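Local coordinates for FERM, RhoGEF and pleckstrin domain protein 2 (Danio rerio, PDB 6D21) that probably acts as a guanine nucleotide exchange factor that activates RAC1 and takes part in remodelling the actin cytoskeleton, represented here by its FERM domain, at residues C115-A120 with Q153-E158. Numbering follows the deposited sequence.
Sequences CTENTA and QEHVQE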
loop_
_atom_site.group_PDB
_atom_site.type_symbol
_atom_site.label_atom_id
_atom_site.label_comp_id
_atom_site.label_asym_id
_atom_site.label_seq_id
_atom_site.Cartn_x
_atom_site.Cartn_y
_atom_site.Cartn_z
ATOM N N CYS A 115 12.126 8.013 -0.374
ATOM C CA CYS A 115 13.410 7.513 0.107
ATOM C C CYS A 115 14.512 8.354 -0.520
ATOM O O CYS A 115 14.231 9.277 -1.296
ATOM C CB CYS A 115 13.581 6.034 -0.245
ATOM S SG CYS A 115 13.311 5.640 -2.011
ATOM N N THR A 116 15.765 8.050 -0.210
ATOM C CA THR A 116 16.866 8.808 -0.814
ATOM C C THR A 116 16.927 8.504 -2.310
ATOM O O THR A 116 16.380 7.511 -2.774
ATOM C CB THR A 116 18.236 8.484 -0.160
ATOM O OG1 THR A 116 18.508 7.081 -0.279
ATOM C CG2 THR A 116 18.221 8.856 1.317
ATOM N N GLU A 117 17.592 9.364 -3.059
ATOM C CA GLU A 117 17.747 9.168 -4.492
ATOM C C GLU A 117 18.519 7.879 -4.814
ATOM O O GLU A 117 18.151 7.144 -5.725
ATOM C CB GLU A 117 18.450 10.380 -5.102
ATOM C CG GLU A 117 18.772 10.250 -6.572
ATOM C CD GLU A 117 19.549 11.442 -7.097
ATOM O OE1 GLU A 117 20.544 11.225 -7.820
ATOM O OE2 GLU A 117 19.163 12.590 -6.783
ATOM N N ASN A 118 19.593 7.614 -4.075
ATOM C CA ASN A 118 20.386 6.399 -4.302
ATOM C C ASN A 118 19.599 5.106 -4.053
ATOM O O ASN A 118 19.746 4.117 -4.778
ATOM C CB ASN A 118 21.645 6.444 -3.434
ATOM C CG ASN A 118 22.709 7.350 -4.020
ATOM O OD1 ASN A 118 22.475 8.026 -5.022
ATOM N ND2 ASN A 118 23.882 7.365 -3.410
ATOM N N THR A 119 18.749 5.118 -3.034
ATOM C CA THR A 119 17.896 3.969 -2.767
ATOM C C THR A 119 16.831 3.803 -3.847
ATOM O O THR A 119 16.518 2.674 -4.266
ATOM C CB THR A 119 17.218 4.083 -1.394
ATOM O OG1 THR A 119 18.228 4.093 -0.381
ATOM C CG2 THR A 119 16.275 2.884 -1.153
ATOM N N ALA A 120 16.257 4.919 -4.293
ATOM C CA ALA A 120 15.301 4.881 -5.396
ATOM C C ALA A 120 15.941 4.265 -6.624
ATOM O O ALA A 120 15.353 3.401 -7.280
ATOM C CB ALA A 120 14.784 6.283 -5.729
ATOM N N GLN A 153 12.695 11.131 -12.757
ATOM C CA GLN A 153 13.616 10.082 -13.172
ATOM C C GLN A 153 14.801 10.537 -14.034
ATOM O O GLN A 153 15.864 9.913 -14.018
ATOM C CB GLN A 153 12.800 9.030 -13.910
ATOM C CG GLN A 153 13.554 8.031 -14.714
ATOM C CD GLN A 153 12.628 6.926 -15.166
ATOM O OE1 GLN A 153 11.810 6.450 -14.385
ATOM N NE2 GLN A 153 12.723 6.540 -16.430
ATOM N N GLU A 154 14.630 11.614 -14.789
ATOM C CA GLU A 154 15.616 11.960 -15.806
ATOM C C GLU A 154 17.059 12.017 -15.296
ATOM O O GLU A 154 17.943 11.411 -15.898
ATOM C CB GLU A 154 15.269 13.296 -16.457
ATOM C CG GLU A 154 16.055 13.552 -17.708
ATOM C CD GLU A 154 15.836 14.954 -18.273
ATOM O OE1 GLU A 154 14.930 15.677 -17.807
ATOM O OE2 GLU A 154 16.593 15.330 -19.175
ATOM N N HIS A 155 17.301 12.724 -14.194
ATOM C CA HIS A 155 18.679 12.933 -13.739
ATOM C C HIS A 155 19.229 11.753 -12.926
ATOM O O HIS A 155 20.377 11.775 -12.476
ATOM C CB HIS A 155 18.777 14.209 -12.904
ATOM C CG HIS A 155 18.154 14.081 -11.552
ATOM N ND1 HIS A 155 16.791 14.150 -11.354
ATOM C CD2 HIS A 155 18.704 13.870 -10.334
ATOM C CE1 HIS A 155 16.529 13.983 -10.068
ATOM N NE2 HIS A 155 17.674 13.822 -9.427
ATOM N N VAL A 156 18.404 10.730 -12.747
ATOM C CA VAL A 156 18.768 9.545 -11.966
ATOM C C VAL A 156 19.002 8.357 -12.904
ATOM O O VAL A 156 19.426 7.277 -12.482
ATOM C CB VAL A 156 17.658 9.211 -10.931
ATOM C CG1 VAL A 156 18.091 8.112 -9.969
ATOM C CG2 VAL A 156 17.278 10.462 -10.153
ATOM N N GLN A 157 18.744 8.563 -14.192
ATOM C CA GLN A 157 18.732 7.443 -15.122
ATOM C C GLN A 157 20.118 6.828 -15.268
ATOM O O GLN A 157 20.242 5.610 -15.353
ATOM C CB GLN A 157 18.175 7.878 -16.486
ATOM C CG GLN A 157 16.670 8.140 -16.422
ATOM C CD GLN A 157 16.036 8.497 -17.760
ATOM O OE1 GLN A 157 14.842 8.244 -17.982
ATOM N NE2 GLN A 157 16.820 9.093 -18.648
ATOM N N GLU A 158 21.154 7.662 -15.276
ATOM C CA GLU A 158 22.526 7.160 -15.371
ATOM C C GLU A 158 22.874 6.270 -14.176
ATOM O O GLU A 158 23.481 5.213 -14.332
ATOM C CB GLU A 158 23.522 8.316 -15.469
ATOM C CG GLU A 158 23.412 9.124 -16.757
ATOM C CD GLU A 158 23.446 8.255 -18.005
ATOM O OE1 GLU A 158 24.411 7.477 -18.162
ATOM O OE2 GLU A 158 22.507 8.352 -18.828
#
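Glu117 rests its CG against the two methyls of Val156, 3.9 Å from CG2 and 4.1 Å from CG1, the two side chains running antiparallel as they pass. The glutamate is extended, with CG anti to the backbone N (chi1 175°), and this reach sets the carboxyl carbon beside Val156 CG2 while OE2 turns to the imidazole of His155. There His155 NE2 donates to Glu117 OE2 over 3.3 Å, with an N-H...O angle of 142°, a long and rather bent bond. OE2 lies near the ring plane, at the edge of the imidazole, but the histidine meets it from above the carboxylate, the two flat groups standing almost perpendicular at 83°. Val156 is shared between both partners: its CG2 also sits 3.4 Å above one face of the His155 ring, over its centre, so a branched, buried residue fills the angle between glutamate and ring. Histidine suits its place because its flat ring offers a face to the methyl and an edge N-H to the carboxylate; Glu117 and His155 remain largely exposed to solvent. Both segments belong to the all-helical central lobe of the FERM domain, and the contact joins the start of helix 117-132 to the turn leading into helix 157-164. Thr116 is the N-cap of the first helix; its OG1 accepts a weak bond from Thr119 N, a task suited to a short hydroxyl side chain. Glu117, in the first turn, places a negative charge where the helix dipole would probably welcome it. On the opposing side, Gln153 NE2 donates to a lone pair of Gln157 OE1, lying in the plane of that side-chain amide, at 3.1 Å. Gln153 NE2 also donates to Asn147 O, and its OE1 accepts from the backbone N of Leu149 and Leu150; glutamine suits this buried place because both ends of its amide are satisfied. The side chains of Ala120 and Val156 both touch Leu150, in the loop before 153-158.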